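Local coordinates for Poly(A) ribonuclease POP2 (Saccharomyces cerevisiae, PDB 1UOC), which degrades RNA from the 3' end with a preference for poly(A), and is a probably catalytic subunit of the CCR4-NOT mRNA deadenylase complex, at residues Met151-Asp154 / Ser155-Trp158; Glu184-Glu187 / Trp188-Gln192. All blocks are in the same frame, centred on the assembly; numbering follows the deposited sequence.

Contact 1. Residues Met151-Asp154 / Ser155-Trp158; sequences MMDD and SVTW
The indole of Trp158 meets Met151 at the benzo end of its ring system: Met151 SD comes within 3.4 Å of Trp158 CZ2 and stands 4.6 Å from the centroid of the six-membered ring. The line from that centroid to the sulfur leans 63° off the ring normal, an oblique Met-aromatic contact. Although CB of Met151 starts out away from residues 155-158, the chain bends at both chi2 (-53°) and chi3 (-68°), which brings the thioether back to the benzo part of the indole, near CZ2; the two side chains cross at about a right angle. Val41 and Ile43 of strand 40-48 and Met194 also touch the indole, and its NE1 gives a hydrogen bond to the carbonyl of Leu150, which helps set the rotation of the ring system. The other flat group is the carboxylate of Asp153, whose OD1 accepts two bonds from Ser155. Ser155 OG donates to Asp153 OD1 at 2.6 Å from above the carboxylate plane, and Ser155 N reaches the same OD1 at 2.8 Å on the anti side, both from one face. The same residues form a type I beta turn, Asp153 to Val156, closed by Val156 N to Asp153 O at 3.0 Å; the bond from Ser155 N to Asp153 OD1 is an Asx turn, superposed on the beta turn. The turn leads into strand 157-160, an inner strand of the mixed sheet in this DEDD nuclease domain, between strands 40-48 and 197-199. Val156 packs on Val35 and Val41, and the Asp154 carbonyl accepts a hydrogen bond from ND2 of Asn196. Trp158 lies about 8 Å, side chain to side chain, from Asp166, a predicted ligand of the catalytic metal.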
loop_
_atom_site.group_PDB
_atom_site.type_symbol
_atom_site.label_atom_id
_atom_site.label_comp_id
_atom_site.label_asym_id
_atom_site.label_seq_id
_atom_site.Cartn_x
_atom_site.Cartn_y
_atom_site.Cartn_z
ATOM N N MET A 151 -11.962 -6.047 2.337
ATOM C CA MET A 151 -11.487 -6.843 3.471
ATOM C C MET A 151 -12.200 -8.184 3.663
ATOM O O MET A 151 -13.344 -8.354 3.265
ATOM C CB MET A 151 -11.625 -6.041 4.768
ATOM C CG MET A 151 -11.189 -4.584 4.685
ATOM S SD MET A 151 -9.533 -4.376 4.039
ATOM C CE MET A 151 -8.531 -5.063 5.338
ATOM N N MET A 152 -11.498 -9.128 4.285
ATOM C CA MET A 152 -12.043 -10.451 4.587
ATOM C C MET A 152 -12.655 -11.167 3.399
ATOM O O MET A 152 -13.682 -11.829 3.531
ATOM C CB MET A 152 -13.095 -10.327 5.686
ATOM C CG MET A 152 -12.545 -9.822 7.001
ATOM S SD MET A 152 -13.859 -9.614 8.194
ATOM C CE MET A 152 -13.568 -7.965 8.738
ATOM N N ASP A 153 -12.013 -11.059 2.245
ATOM C CA ASP A 153 -12.518 -11.673 1.022
ATOM C C ASP A 153 -11.347 -12.122 0.161
ATOM O O ASP A 153 -10.663 -11.299 -0.443
ATOM C CB ASP A 153 -13.364 -10.644 0.268
ATOM C CG ASP A 153 -14.071 -11.232 -0.920
ATOM O OD1 ASP A 153 -13.562 -12.217 -1.491
ATOM O OD2 ASP A 153 -15.132 -10.700 -1.283
ATOM N N ASP A 154 -11.137 -13.429 0.079
ATOM C CA ASP A 154 -10.025 -13.973 -0.685
ATOM C C ASP A 154 -10.100 -13.779 -2.204
ATOM O O ASP A 154 -9.161 -14.135 -2.918
ATOM C CB ASP A 154 -9.827 -15.455 -0.338
ATOM C CG ASP A 154 -10.871 -16.361 -0.965
ATOM O OD1 ASP A 154 -12.077 -16.046 -0.916
ATOM O OD2 ASP A 154 -10.473 -17.415 -1.503
ATOM N N SER A 155 -11.193 -13.217 -2.712
ATOM C CA SER A 155 -11.253 -12.986 -4.155
ATOM C C SER A 155 -10.564 -11.652 -4.453
ATOM O O SER A 155 -10.418 -11.256 -5.604
ATOM C CB SER A 155 -12.703 -12.977 -4.672
ATOM O OG SER A 155 -13.466 -11.929 -4.107
ATOM N N VAL A 156 -10.146 -10.975 -3.386
ATOM C CA VAL A 156 -9.446 -9.703 -3.467
ATOM C C VAL A 156 -7.995 -9.961 -3.053
ATOM O O VAL A 156 -7.723 -10.537 -1.995
ATOM C CB VAL A 156 -10.073 -8.641 -2.521
ATOM C CG1 VAL A 156 -9.196 -7.394 -2.473
ATOM C CG2 VAL A 156 -11.459 -8.267 -3.002
ATOM N N THR A 157 -7.072 -9.519 -3.895
ATOM C CA THR A 157 -5.644 -9.694 -3.663
ATOM C C THR A 157 -5.002 -8.366 -3.269
ATOM O O THR A 157 -5.032 -7.403 -4.034
ATOM C CB THR A 157 -4.962 -10.218 -4.944
ATOM O OG1 THR A 157 -5.540 -11.478 -5.308
ATOM C CG2 THR A 157 -3.470 -10.387 -4.742
ATOM N N TRP A 158 -4.429 -8.302 -2.075
ATOM C CA TRP A 158 -3.774 -7.069 -1.636
ATOM C C TRP A 158 -2.305 -7.091 -2.001
ATOM O O TRP A 158 -1.647 -8.121 -1.896
ATOM C CB TRP A 158 -3.916 -6.868 -0.126
ATOM C CG TRP A 158 -5.259 -6.336 0.304
ATOM C CD1 TRP A 158 -6.391 -7.055 0.557
ATOM C CD2 TRP A 158 -5.590 -4.970 0.562
ATOM N NE1 TRP A 158 -7.407 -6.222 0.965
ATOM C CE2 TRP A 158 -6.941 -4.934 0.975
ATOM C CE3 TRP A 158 -4.873 -3.767 0.484
ATOM C CZ2 TRP A 158 -7.595 -3.740 1.308
ATOM C CZ3 TRP A 158 -5.525 -2.567 0.815
ATOM C CH2 TRP A 158 -6.872 -2.566 1.221
#

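Contact 2. Residues Glu184-Glu187 / Trp188-Gln192; sequences EDFE and WWVHQ
Val190 sets its CG2 methyl over one face of the Phe186 ring, one helical turn earlier. The methyl carbon CG2 of Val190 is 3.9 Å from the Phe186 centroid and only 18° off the ring normal, a CH-pi contact displaced toward the CE1 and CZ rim. Phe186 holds its CG anti to the backbone N (chi1 167°), which carries the ring outward and toward the Val190 end, where CG2 meets its face. The backbone beneath joins the same pair: Val190 N donates to Phe186 O at 3.0 Å. On another side, Trp189 brings CD1 to 3.1 Å from Asp185 O, the oxygen lying at the indole edge near its plane; that carbonyl also accepts the Trp189 N-H. His191 places CD2 3.1 Å from Glu187 O, which receives the His191 N-H as well. All this follows the i to i+4 pattern of the alpha helix 183-193, which packs by its Val190 side against Leu167 and Ile171 of helix 165-174 and Phe197 of strand 197-199. A xenon atom sits about 5 Å from the Val190 side chain. Trp188 turns outward from the helix, with CZ3 over the centre of one face of the Trp189 ring; Gln192 CG lies over one face of the Trp188 indole, toward its rim. Farther out, OE1 of Glu187 forms a salt bridge with Lys183, one turn back, and Trp189 leans on Ile171, Met175 and Pro180.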
loop_
_atom_site.group_PDB
_atom_site.type_symbol
_atom_site.label_atom_id
_atom_site.label_comp_id
_atom_site.label_asym_id
_atom_site.label_seq_id
_atom_site.Cartn_x
_atom_site.Cartn_y
_atom_site.Cartn_z
ATOM N N GLU A 184 2.830 -13.532 16.375
ATOM C CA GLU A 184 1.912 -14.616 16.041
ATOM C C GLU A 184 0.447 -14.163 15.933
ATOM O O GLU A 184 -0.222 -14.453 14.940
ATOM C CB GLU A 184 2.053 -15.728 17.089
ATOM C CG GLU A 184 3.396 -15.690 17.846
ATOM C CD GLU A 184 4.619 -15.817 16.931
ATOM O OE1 GLU A 184 5.738 -15.447 17.366
ATOM O OE2 GLU A 184 4.466 -16.297 15.786
ATOM N N ASP A 185 -0.045 -13.451 16.946
ATOM C CA ASP A 185 -1.428 -12.978 16.942
ATOM C C ASP A 185 -1.639 -11.875 15.907
ATOM O O ASP A 185 -2.740 -11.708 15.374
ATOM C CB ASP A 185 -1.826 -12.463 18.330
ATOM C CG ASP A 185 -1.708 -13.533 19.416
ATOM O OD1 ASP A 185 -2.206 -13.294 20.542
ATOM O OD2 ASP A 185 -1.117 -14.604 19.155
ATOM N N PHE A 186 -0.582 -11.116 15.637
ATOM C CA PHE A 186 -0.639 -10.045 14.651
ATOM C C PHE A 186 -0.891 -10.686 13.292
ATOM O O PHE A 186 -1.791 -10.295 12.552
ATOM C CB PHE A 186 0.693 -9.290 14.639
ATOM C CG PHE A 186 0.872 -8.367 13.467
ATOM C CD1 PHE A 186 0.046 -7.265 13.295
ATOM C CD2 PHE A 186 1.912 -8.572 12.562
ATOM C CE1 PHE A 186 0.259 -6.368 12.238
ATOM C CE2 PHE A 186 2.131 -7.685 11.510
ATOM C CZ PHE A 186 1.303 -6.583 11.349
ATOM N N GLU A 187 -0.092 -11.689 12.974
ATOM C CA GLU A 187 -0.232 -12.382 11.702
ATOM C C GLU A 187 -1.611 -13.010 11.540
ATOM O O GLU A 187 -2.169 -13.015 10.441
ATOM C CB GLU A 187 0.855 -13.446 11.566
ATOM C CG GLU A 187 2.247 -12.853 11.461
ATOM C CD GLU A 187 3.323 -13.897 11.208
ATOM O OE1 GLU A 187 4.470 -13.501 10.908
ATOM O OE2 GLU A 187 3.027 -15.106 11.311
ATOM N N TRP A 188 -2.159 -13.528 12.633
ATOM C CA TRP A 188 -3.477 -14.148 12.588
ATOM C C TRP A 188 -4.520 -13.129 12.132
ATOM O O TRP A 188 -5.276 -13.384 11.207
ATOM C CB TRP A 188 -3.870 -14.696 13.968
ATOM C CG TRP A 188 -5.113 -15.547 13.930
ATOM C CD1 TRP A 188 -5.181 -16.880 13.633
ATOM C CD2 TRP A 188 -6.467 -15.109 14.126
ATOM N NE1 TRP A 188 -6.494 -17.297 13.627
ATOM C CE2 TRP A 188 -7.304 -16.235 13.925
ATOM C CE3 TRP A 188 -7.056 -13.872 14.440
ATOM C CZ2 TRP A 188 -8.701 -16.164 14.034
ATOM C CZ3 TRP A 188 -8.453 -13.799 14.546
ATOM C CH2 TRP A 188 -9.255 -14.943 14.340
ATOM N N TRP A 189 -4.557 -11.972 12.783
ATOM C CA TRP A 189 -5.518 -10.934 12.432
ATOM C C TRP A 189 -5.327 -10.422 11.015
ATOM O O TRP A 189 -6.304 -10.182 10.304
ATOM C CB TRP A 189 -5.428 -9.766 13.415
ATOM C CG TRP A 189 -6.130 -10.031 14.695
ATOM C CD1 TRP A 189 -5.573 -10.452 15.873
ATOM C CD2 TRP A 189 -7.538 -9.924 14.929
ATOM N NE1 TRP A 189 -6.557 -10.614 16.828
ATOM C CE2 TRP A 189 -7.771 -10.300 16.273
ATOM C CE3 TRP A 189 -8.630 -9.559 14.130
ATOM C CZ2 TRP A 189 -9.056 -10.309 16.840
ATOM C CZ3 TRP A 189 -9.911 -9.569 14.695
ATOM C CH2 TRP A 189 -10.108 -9.945 16.035
ATOM N N VAL A 190 -4.070 -10.248 10.615
ATOM C CA VAL A 190 -3.746 -9.781 9.277
ATOM C C VAL A 190 -4.313 -10.742 8.236
ATOM O O VAL A 190 -4.938 -10.301 7.267
ATOM C CB VAL A 190 -2.212 -9.656 9.072
ATOM C CG1 VAL A 190 -1.886 -9.466 7.597
ATOM C CG2 VAL A 190 -1.684 -8.478 9.852
ATOM N N HIS A 191 -4.117 -12.045 8.436
ATOM C CA HIS A 191 -4.632 -13.022 7.478
ATOM C C HIS A 191 -6.158 -13.020 7.455
ATOM O O HIS A 191 -6.759 -13.333 6.434
ATOM C CB HIS A 191 -4.111 -14.439 7.773
ATOM C CG HIS A 191 -2.629 -14.591 7.585
ATOM N ND1 HIS A 191 -1.957 -14.077 6.493
ATOM C CD2 HIS A 191 -1.692 -15.209 8.344
ATOM C CE1 HIS A 191 -0.672 -14.375 6.589
ATOM N NE2 HIS A 191 -0.484 -15.063 7.702
ATOM N N GLN A 192 -6.785 -12.652 8.569
ATOM C CA GLN A 192 -8.249 -12.602 8.641
ATOM C C GLN A 192 -8.813 -11.413 7.858
ATOM O O GLN A 192 -9.837 -11.542 7.196
ATOM C CB GLN A 192 -8.712 -12.531 10.104
ATOM C CG GLN A 192 -8.527 -13.842 10.886
ATOM C CD GLN A 192 -9.179 -15.012 10.172
ATOM O OE1 GLN A 192 -10.252 -14.874 9.595
ATOM N NE2 GLN A 192 -8.536 -16.163 10.208
#

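From the N terminus, contact 1 comes first: its turn closes the short connection that follows helix 138-146 and opens strand 157-160. The chain then passes through helix 165-174, which carries Asp166, before contact 2 winds along helix 183-193 and the chain goes on into strand 197-199, the neighbour of 157-160 in the sheet. The two are in series, neither nesting nor crossing, with centres 15 Å apart. They nevertheless meet in space, where Met152 CG packs 3.2 Å from Gln192 O, and a backbone hydrogen bond joins Met152 to Tyr193. The end of helix 183-193 is thereby tied to the loop leading into strand 157-160.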